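Local structure of chitinase (Thermococcus chitonophagus, 5XSW) at residues 44-49 against 59-64; 361-366 against 373-378. The protein hydrolyses chitin, probably as an endochitinase cutting within the chain, this piece holding a β-rich N-terminal region and the glycan-binding part of the protein. One frame throughout, in Å; residues are numbered along the deposited sequence.

Contact 1: 44-49 against 59-64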
ATOM      1  N   GLY A  44      36.190  13.322  24.754  1.00 34.12           N
ATOM      2  CA  GLY A  44      35.799  13.129  26.139  1.00 37.30           C
ATOM      3  C   GLY A  44      35.019  11.833  26.337  1.00 47.11           C
ATOM      4  O   GLY A  44      34.874  11.037  25.403  1.00 46.44           O
ATOM      5  N   LYS A  45      34.501  11.620  27.539  1.00 39.96           N
ATOM      6  CA  LYS A  45      33.775  10.388  27.848  1.00 39.21           C
ATOM      7  C   LYS A  45      32.321  10.747  27.965  1.00 41.56           C
ATOM      8  O   LYS A  45      31.977  11.666  28.704  1.00 39.47           O
ATOM      9  CB  LYS A  45      34.266   9.741  29.150  1.00 44.11           C
ATOM     10  CG  LYS A  45      33.316   8.639  29.687  1.00 52.46           C
ATOM     11  CD  LYS A  45      33.904   7.880  30.915  1.00 61.37           C
ATOM     12  CE  LYS A  45      34.353   6.444  30.561  1.00 66.27           C
ATOM     13  NZ  LYS A  45      34.824   5.616  31.747  1.00 73.27           N
ATOM     14  N   VAL A  46      31.452  10.067  27.219  1.00 38.96           N
ATOM     15  CA  VAL A  46      30.036  10.397  27.338  1.00 41.71           C
ATOM     16  C   VAL A  46      29.523   9.884  28.693  1.00 39.79           C
ATOM     17  O   VAL A  46      29.620   8.687  28.979  1.00 42.48           O
ATOM     18  CB  VAL A  46      29.185   9.785  26.192  1.00 36.10           C
ATOM     19  CG1 VAL A  46      27.698  10.092  26.433  1.00 37.92           C
ATOM     20  CG2 VAL A  46      29.655  10.293  24.833  1.00 34.21           C
ATOM     21  N   LEU A  47      28.962  10.774  29.503  1.00 42.06           N
ATOM     22  CA  LEU A  47      28.379  10.378  30.792  1.00 43.58           C
ATOM     23  C   LEU A  47      26.895  10.035  30.678  1.00 48.90           C
ATOM     24  O   LEU A  47      26.420   9.068  31.254  1.00 41.93           O
ATOM     25  CB  LEU A  47      28.552  11.500  31.815  1.00 47.25           C
ATOM     26  CG  LEU A  47      30.014  11.855  32.151  1.00 47.72           C
ATOM     27  CD1 LEU A  47      30.136  13.224  32.812  1.00 49.03           C
ATOM     28  CD2 LEU A  47      30.605  10.803  33.044  1.00 38.83           C
ATOM     29  N   SER A  48      26.158  10.855  29.941  1.00 41.64           N
ATOM     30  CA  SER A  48      24.738  10.613  29.722  1.00 44.58           C
ATOM     31  C   SER A  48      24.190  11.436  28.543  1.00 45.66           C
ATOM     32  O   SER A  48      24.630  12.563  28.295  1.00 40.80           O
ATOM     33  CB  SER A  48      23.953  10.978  30.968  1.00 42.17           C
ATOM     34  OG  SER A  48      23.886  12.390  31.027  1.00 48.43           O
ATOM     35  N   ILE A  49      23.215  10.869  27.833  1.00 43.64           N
ATOM     36  CA  ILE A  49      22.481  11.597  26.810  1.00 38.22           C
ATOM     37  C   ILE A  49      21.010  11.333  27.102  1.00 38.55           C
ATOM     38  O   ILE A  49      20.584  10.164  27.094  1.00 43.04           O
ATOM     39  CB  ILE A  49      22.850  11.112  25.387  1.00 40.22           C
ATOM     40  CG1 ILE A  49      24.340  11.269  25.119  1.00 37.04           C
ATOM     41  CG2 ILE A  49      22.011  11.825  24.328  1.00 35.45           C
ATOM     42  CD1 ILE A  49      24.762  10.864  23.687  1.00 37.47           C
ATOM     43  N   TYR A  59      22.338   5.477  22.302  1.00 34.23           N
ATOM     44  CA  TYR A  59      23.540   5.986  21.640  1.00 39.72           C
ATOM     45  C   TYR A  59      24.610   4.972  21.716  1.00 40.22           C
ATOM     46  O   TYR A  59      24.567   4.073  22.558  1.00 40.87           O
ATOM     47  CB  TYR A  59      24.011   7.319  22.254  1.00 38.68           C
ATOM     48  CG  TYR A  59      24.570   7.216  23.660  1.00 41.00           C
ATOM     49  CD1 TYR A  59      25.908   6.891  23.876  1.00 39.19           C
ATOM     50  CD2 TYR A  59      23.759   7.481  24.773  1.00 41.17           C
ATOM     51  CE1 TYR A  59      26.428   6.787  25.182  1.00 46.17           C
ATOM     52  CE2 TYR A  59      24.260   7.384  26.076  1.00 44.56           C
ATOM     53  CZ  TYR A  59      25.595   7.036  26.268  1.00 47.05           C
ATOM     54  OH  TYR A  59      26.105   6.950  27.544  1.00 54.94           O
ATOM     55  N   ASN A  60      25.572   5.073  20.822  1.00 38.85           N
ATOM     56  CA  ASN A  60      26.740   4.236  20.968  1.00 48.10           C
ATOM     57  C   ASN A  60      27.992   5.055  20.623  1.00 49.62           C
ATOM     58  O   ASN A  60      27.899   6.095  19.962  1.00 39.66           O
ATOM     59  CB  ASN A  60      26.632   2.980  20.114  1.00 46.70           C
ATOM     60  CG  ASN A  60      27.100   3.182  18.711  1.00 58.06           C
ATOM     61  OD1 ASN A  60      28.305   3.106  18.424  1.00 67.88           O
ATOM     62  ND2 ASN A  60      26.150   3.419  17.798  1.00 64.38           N
ATOM     63  N   VAL A  61      29.141   4.598  21.114  1.00 43.40           N
ATOM     64  CA  VAL A  61      30.412   5.313  20.949  1.00 41.02           C
ATOM     65  C   VAL A  61      31.378   4.461  20.165  1.00 43.21           C
ATOM     66  O   VAL A  61      31.563   3.296  20.446  1.00 44.67           O
ATOM     67  CB  VAL A  61      31.050   5.676  22.319  1.00 47.41           C
ATOM     68  CG1 VAL A  61      32.416   6.404  22.120  1.00 44.13           C
ATOM     69  CG2 VAL A  61      30.081   6.505  23.150  1.00 37.03           C
ATOM     70  N   ASN A  62      31.986   5.030  19.150  1.00 43.32           N
ATOM     71  CA  ASN A  62      33.008   4.297  18.438  1.00 49.46           C
ATOM     72  C   ASN A  62      34.214   5.221  18.246  1.00 44.95           C
ATOM     73  O   ASN A  62      34.230   6.061  17.333  1.00 41.53           O
ATOM     74  CB  ASN A  62      32.464   3.802  17.109  1.00 51.80           C
ATOM     75  CG  ASN A  62      33.416   2.886  16.413  1.00 61.52           C
ATOM     76  OD1 ASN A  62      34.223   2.221  17.058  1.00 65.27           O
ATOM     77  ND2 ASN A  62      33.349   2.853  15.087  1.00 57.27           N
ATOM     78  N   GLY A  63      35.190   5.122  19.150  1.00 54.38           N
ATOM     79  CA  GLY A  63      36.299   6.067  19.154  1.00 44.05           C
ATOM     80  C   GLY A  63      35.813   7.460  19.494  1.00 32.39           C
ATOM     81  O   GLY A  63      35.189   7.665  20.523  1.00 39.44           O
ATOM     82  N   ASN A  64      36.087   8.421  18.616  1.00 38.19           N
ATOM     83  CA  ASN A  64      35.668   9.795  18.853  1.00 41.86           C
ATOM     84  C   ASN A  64      34.220  10.069  18.343  1.00 41.88           C
ATOM     85  O   ASN A  64      33.685  11.153  18.549  1.00 37.14           O
ATOM     86  CB  ASN A  64      36.657  10.751  18.186  1.00 37.05           C
ATOM     87  CG  ASN A  64      38.093  10.641  18.804  1.00 53.77           C
ATOM     88  OD1 ASN A  64      38.267  10.255  19.976  1.00 49.24           O
ATOM     89  ND2 ASN A  64      39.101  10.965  18.008  1.00 62.25           N
TER
HETATM   90  O   HOH W   1      28.881   6.351  27.731  1.00 57.55           O

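Contact 2: 361-366 against 373-378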
ATOM      1  N   VAL A 361      25.050 -14.012 -14.329  1.00 36.34           N
ATOM      2  CA  VAL A 361      23.643 -13.599 -14.508  1.00 34.93           C
ATOM      3  C   VAL A 361      22.994 -13.705 -13.133  1.00 31.54           C
ATOM      4  O   VAL A 361      22.611 -14.790 -12.706  1.00 33.74           O
ATOM      5  CB  VAL A 361      22.932 -14.465 -15.498  1.00 36.86           C
ATOM      6  CG1 VAL A 361      21.539 -13.904 -15.848  1.00 39.75           C
ATOM      7  CG2 VAL A 361      23.790 -14.597 -16.780  1.00 42.74           C
ATOM      8  N   LEU A 362      22.870 -12.571 -12.454  1.00 31.27           N
ATOM      9  CA  LEU A 362      22.318 -12.530 -11.093  1.00 31.26           C
ATOM     10  C   LEU A 362      20.947 -13.239 -11.000  1.00 31.83           C
ATOM     11  O   LEU A 362      20.746 -14.077 -10.118  1.00 29.51           O
ATOM     12  CB  LEU A 362      22.240 -11.076 -10.627  1.00 29.22           C
ATOM     13  CG  LEU A 362      21.804 -10.892  -9.176  1.00 30.80           C
ATOM     14  CD1 LEU A 362      22.945 -11.280  -8.165  1.00 30.45           C
ATOM     15  CD2 LEU A 362      21.338  -9.466  -8.946  1.00 37.28           C
ATOM     16  N   TRP A 363      20.038 -12.994 -11.943  1.00 29.01           N
ATOM     17  CA  TRP A 363      18.677 -13.465 -11.724  1.00 34.27           C
ATOM     18  C   TRP A 363      18.609 -14.986 -11.802  1.00 32.19           C
ATOM     19  O   TRP A 363      17.767 -15.589 -11.177  1.00 31.71           O
ATOM     20  CB  TRP A 363      17.677 -12.836 -12.706  1.00 28.50           C
ATOM     21  CG  TRP A 363      17.776 -13.237 -14.131  1.00 28.46           C
ATOM     22  CD1 TRP A 363      18.476 -12.585 -15.141  1.00 29.55           C
ATOM     23  CD2 TRP A 363      17.112 -14.333 -14.747  1.00 28.63           C
ATOM     24  NE1 TRP A 363      18.316 -13.274 -16.327  1.00 28.71           N
ATOM     25  CE2 TRP A 363      17.453 -14.320 -16.117  1.00 29.05           C
ATOM     26  CE3 TRP A 363      16.269 -15.340 -14.270  1.00 30.05           C
ATOM     27  CZ2 TRP A 363      16.988 -15.273 -17.002  1.00 31.40           C
ATOM     28  CZ3 TRP A 363      15.784 -16.273 -15.170  1.00 32.87           C
ATOM     29  CH2 TRP A 363      16.148 -16.233 -16.513  1.00 30.34           C
ATOM     30  N   LYS A 364      19.510 -15.607 -12.552  1.00 33.01           N
ATOM     31  CA  LYS A 364      19.522 -17.072 -12.638  1.00 30.77           C
ATOM     32  C   LYS A 364      20.120 -17.706 -11.400  1.00 31.74           C
ATOM     33  O   LYS A 364      19.668 -18.752 -10.946  1.00 39.38           O
ATOM     34  CB  LYS A 364      20.287 -17.521 -13.883  1.00 34.11           C
ATOM     35  CG  LYS A 364      19.498 -17.277 -15.162  1.00 36.70           C
ATOM     36  CD  LYS A 364      20.275 -17.886 -16.333  1.00 44.60           C
ATOM     37  CE  LYS A 364      19.735 -17.395 -17.671  1.00 47.49           C
ATOM     38  NZ  LYS A 364      20.550 -17.901 -18.824  1.00 51.98           N
ATOM     39  N   GLU A 365      21.118 -17.061 -10.839  1.00 36.19           N
ATOM     40  CA  GLU A 365      21.736 -17.589  -9.630  1.00 40.46           C
ATOM     41  C   GLU A 365      20.816 -17.491  -8.427  1.00 46.61           C
ATOM     42  O   GLU A 365      20.916 -18.303  -7.526  1.00 38.36           O
ATOM     43  CB  GLU A 365      23.011 -16.842  -9.331  1.00 39.79           C
ATOM     44  CG  GLU A 365      24.153 -17.365 -10.102  1.00 56.57           C
ATOM     45  CD  GLU A 365      25.267 -17.740  -9.170  1.00 58.97           C
ATOM     46  OE1 GLU A 365      24.968 -18.414  -8.151  1.00 56.73           O
ATOM     47  OE2 GLU A 365      26.422 -17.327  -9.444  1.00 63.61           O
ATOM     48  N   PHE A 366      20.005 -16.442  -8.379  1.00 32.37           N
ATOM     49  CA  PHE A 366      19.171 -16.177  -7.224  1.00 29.59           C
ATOM     50  C   PHE A 366      17.705 -16.519  -7.425  1.00 35.72           C
ATOM     51  O   PHE A 366      16.883 -16.237  -6.572  1.00 34.85           O
ATOM     52  CB  PHE A 366      19.329 -14.727  -6.791  1.00 32.27           C
ATOM     53  CG  PHE A 366      20.558 -14.475  -5.978  1.00 33.45           C
ATOM     54  CD1 PHE A 366      21.793 -14.373  -6.582  1.00 35.34           C
ATOM     55  CD2 PHE A 366      20.481 -14.365  -4.611  1.00 36.10           C
ATOM     56  CE1 PHE A 366      22.924 -14.150  -5.832  1.00 36.83           C
ATOM     57  CE2 PHE A 366      21.608 -14.142  -3.854  1.00 37.39           C
ATOM     58  CZ  PHE A 366      22.834 -14.038  -4.467  1.00 33.77           C
ATOM     59  N   GLY A 373       8.235 -14.995 -16.326  1.00 27.80           N
ATOM     60  CA  GLY A 373       9.512 -14.620 -16.955  1.00 26.10           C
ATOM     61  C   GLY A 373       9.712 -13.104 -16.947  1.00 28.24           C
ATOM     62  O   GLY A 373      10.375 -12.550 -17.842  1.00 24.92           O
ATOM     63  N   HIS A 374       9.212 -12.454 -15.890  1.00 24.35           N
ATOM     64  CA  HIS A 374       9.162 -10.996 -15.817  1.00 26.79           C
ATOM     65  C   HIS A 374      10.558 -10.365 -15.999  1.00 27.99           C
ATOM     66  O   HIS A 374      10.742  -9.493 -16.844  1.00 24.50           O
ATOM     67  CB  HIS A 374       8.568 -10.545 -14.455  1.00 25.65           C
ATOM     68  CG  HIS A 374       8.112  -9.118 -14.431  1.00 25.76           C
ATOM     69  ND1 HIS A 374       9.000  -8.055 -14.366  1.00 24.49           N
ATOM     70  CD2 HIS A 374       6.865  -8.575 -14.415  1.00 24.31           C
ATOM     71  CE1 HIS A 374       8.324  -6.919 -14.279  1.00 22.25           C
ATOM     72  NE2 HIS A 374       7.022  -7.202 -14.328  1.00 24.22           N
ATOM     73  N   VAL A 375      11.532 -10.791 -15.192  1.00 22.75           N
ATOM     74  CA  VAL A 375      12.869 -10.167 -15.215  1.00 20.92           C
ATOM     75  C   VAL A 375      13.606 -10.382 -16.575  1.00 25.82           C
ATOM     76  O   VAL A 375      14.008  -9.404 -17.205  1.00 26.29           O
ATOM     77  CB  VAL A 375      13.762 -10.651 -14.016  1.00 23.54           C
ATOM     78  CG1 VAL A 375      15.258 -10.186 -14.179  1.00 22.02           C
ATOM     79  CG2 VAL A 375      13.198 -10.060 -12.736  1.00 24.10           C
ATOM     80  N   PRO A 376      13.752 -11.632 -17.040  1.00 26.96           N
ATOM     81  CA  PRO A 376      14.432 -11.761 -18.339  1.00 29.17           C
ATOM     82  C   PRO A 376      13.678 -11.053 -19.494  1.00 29.37           C
ATOM     83  O   PRO A 376      14.306 -10.562 -20.413  1.00 24.50           O
ATOM     84  CB  PRO A 376      14.456 -13.292 -18.595  1.00 27.26           C
ATOM     85  CG  PRO A 376      13.331 -13.866 -17.705  1.00 27.79           C
ATOM     86  CD  PRO A 376      13.397 -12.958 -16.462  1.00 27.89           C
ATOM     87  N   THR A 377      12.361 -11.040 -19.476  1.00 23.53           N
ATOM     88  CA  THR A 377      11.626 -10.326 -20.536  1.00 27.25           C
ATOM     89  C   THR A 377      11.948  -8.830 -20.529  1.00 28.16           C
ATOM     90  O   THR A 377      12.264  -8.252 -21.569  1.00 26.19           O
ATOM     91  CB  THR A 377      10.089 -10.509 -20.378  1.00 25.09           C
ATOM     92  OG1 THR A 377       9.764 -11.912 -20.422  1.00 29.79           O
ATOM     93  CG2 THR A 377       9.285  -9.777 -21.505  1.00 24.98           C
ATOM     94  N   VAL A 378      11.837  -8.201 -19.361  1.00 25.77           N
ATOM     95  CA  VAL A 378      11.948  -6.748 -19.281  1.00 24.11           C
ATOM     96  C   VAL A 378      13.403  -6.356 -19.613  1.00 26.31           C
ATOM     97  O   VAL A 378      13.686  -5.384 -20.324  1.00 23.92           O
ATOM     98  CB  VAL A 378      11.532  -6.248 -17.872  1.00 23.41           C
ATOM     99  CG1 VAL A 378      11.929  -4.787 -17.675  1.00 24.30           C
ATOM    100  CG2 VAL A 378       9.937  -6.385 -17.711  1.00 17.68           C
TER

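Contact 1: 44-49 against 59-64
Val46 meets both Tyr59 and Val61 across the facing strands 45-49 and 59-62, which run nearly antiparallel (167°) at an axis distance of 9.3 Å. No direct hydrogen bond joins them; the contact is made by side chains and one water. The two methyls of Val46 divide the work. CG1 approaches the hydroxyl end of the Tyr59 ring obliquely, 3.7 Å from CZ. CG2 makes a looser contact with Val61 CG2 at 4.2 Å. The carbonyl of the same valine takes a bond from a water, 2.7 Å from Val46 O. That water also bonds Tyr59 OH at 2.8 Å, in the ring plane at its edge, and so bridges the segments.

At Leu47 and Ser48 the strand forms a classic β bulge, both pairing through the backbone with Glu87. Ile49 follows, and its CD1 covers one face of Tyr59 in a CH-π contact, 4.0 Å from the ring centroid. Tyr59 CG stands between its backbone N and carbonyl carbon (chi1 69°), which lays the ring across Ile49.

The two strands belong to different antiparallel sheets, as in a β-sandwich. Strand 45-51 pairs with strand 80-89, and strand 58-62 with strand 65-69. Val66 touches both Val46 and Ile49.

Contact 2: 361-366 against 373-378
Trp363 turns CG between its backbone N and carbonyl carbon (chi1 69°), and chi2 of -94° stands the indole across that bond, with one face to Pro376. Val375 holds CG1 opposite its own backbone N (chi1 170°), within touch of the tryptophan stem. This is helix-to-helix packing in the α-helical part of the chain. The short helix 362-365 lies against the first turn of helix 374-386.

The main interaction is a proline-aromatic CH-π contact. Pro376 CD sits 4.1 Å from the centroid of the six-membered ring of Trp363, almost exactly on the ring normal. Pro376 CB adds a closer touch, 3.6 Å from Trp363 CZ2, near the outer end of the indole. Val375 CG1 lies obliquely to the ring and packs on Trp363 CB at 3.9 Å. On the opposite face, Lys364 CG lies over the ring centre, 3.5 Å above its plane, so the indole is clasped between a lysine chain and a proline. With the indole cut back to an alanine here, a gap would probably open between the two helices, and both Pro376 and the Lys364 chain would lose the face they pack on.

The same helical turn reaches the glycan pocket through His374, which touches a bound N-acetylglucosamine. Its ND1 bonds Asp333 and its NE2 bonds Glu213, so both ring nitrogens are held.

Gly373 is the N-cap of this helix. Its O accepts Thr377 N at 3.0 Å and also Thr377 OG1 at 2.7 Å, the hydroxyl lying above the carbonyl plane.

In the fold
The two contacts lie in different parts of the chain, with centres about 46 Å apart and no touch between them. They follow in series and share no helix or strand. Contact 1 is a surface contact between strands of two sheets in the β-rich N-terminal region. Contact 2 is buried between helices, beside the glycan pocket. Each centres on one aromatic ring with an aliphatic group over its face: isoleucine in contact 1, proline in contact 2. Both rest on apolar and CH-π packing. Contact 1 adds a water bridge between its segments, whereas in contact 2 the hydrogen bonds stay within a segment or go to residues outside.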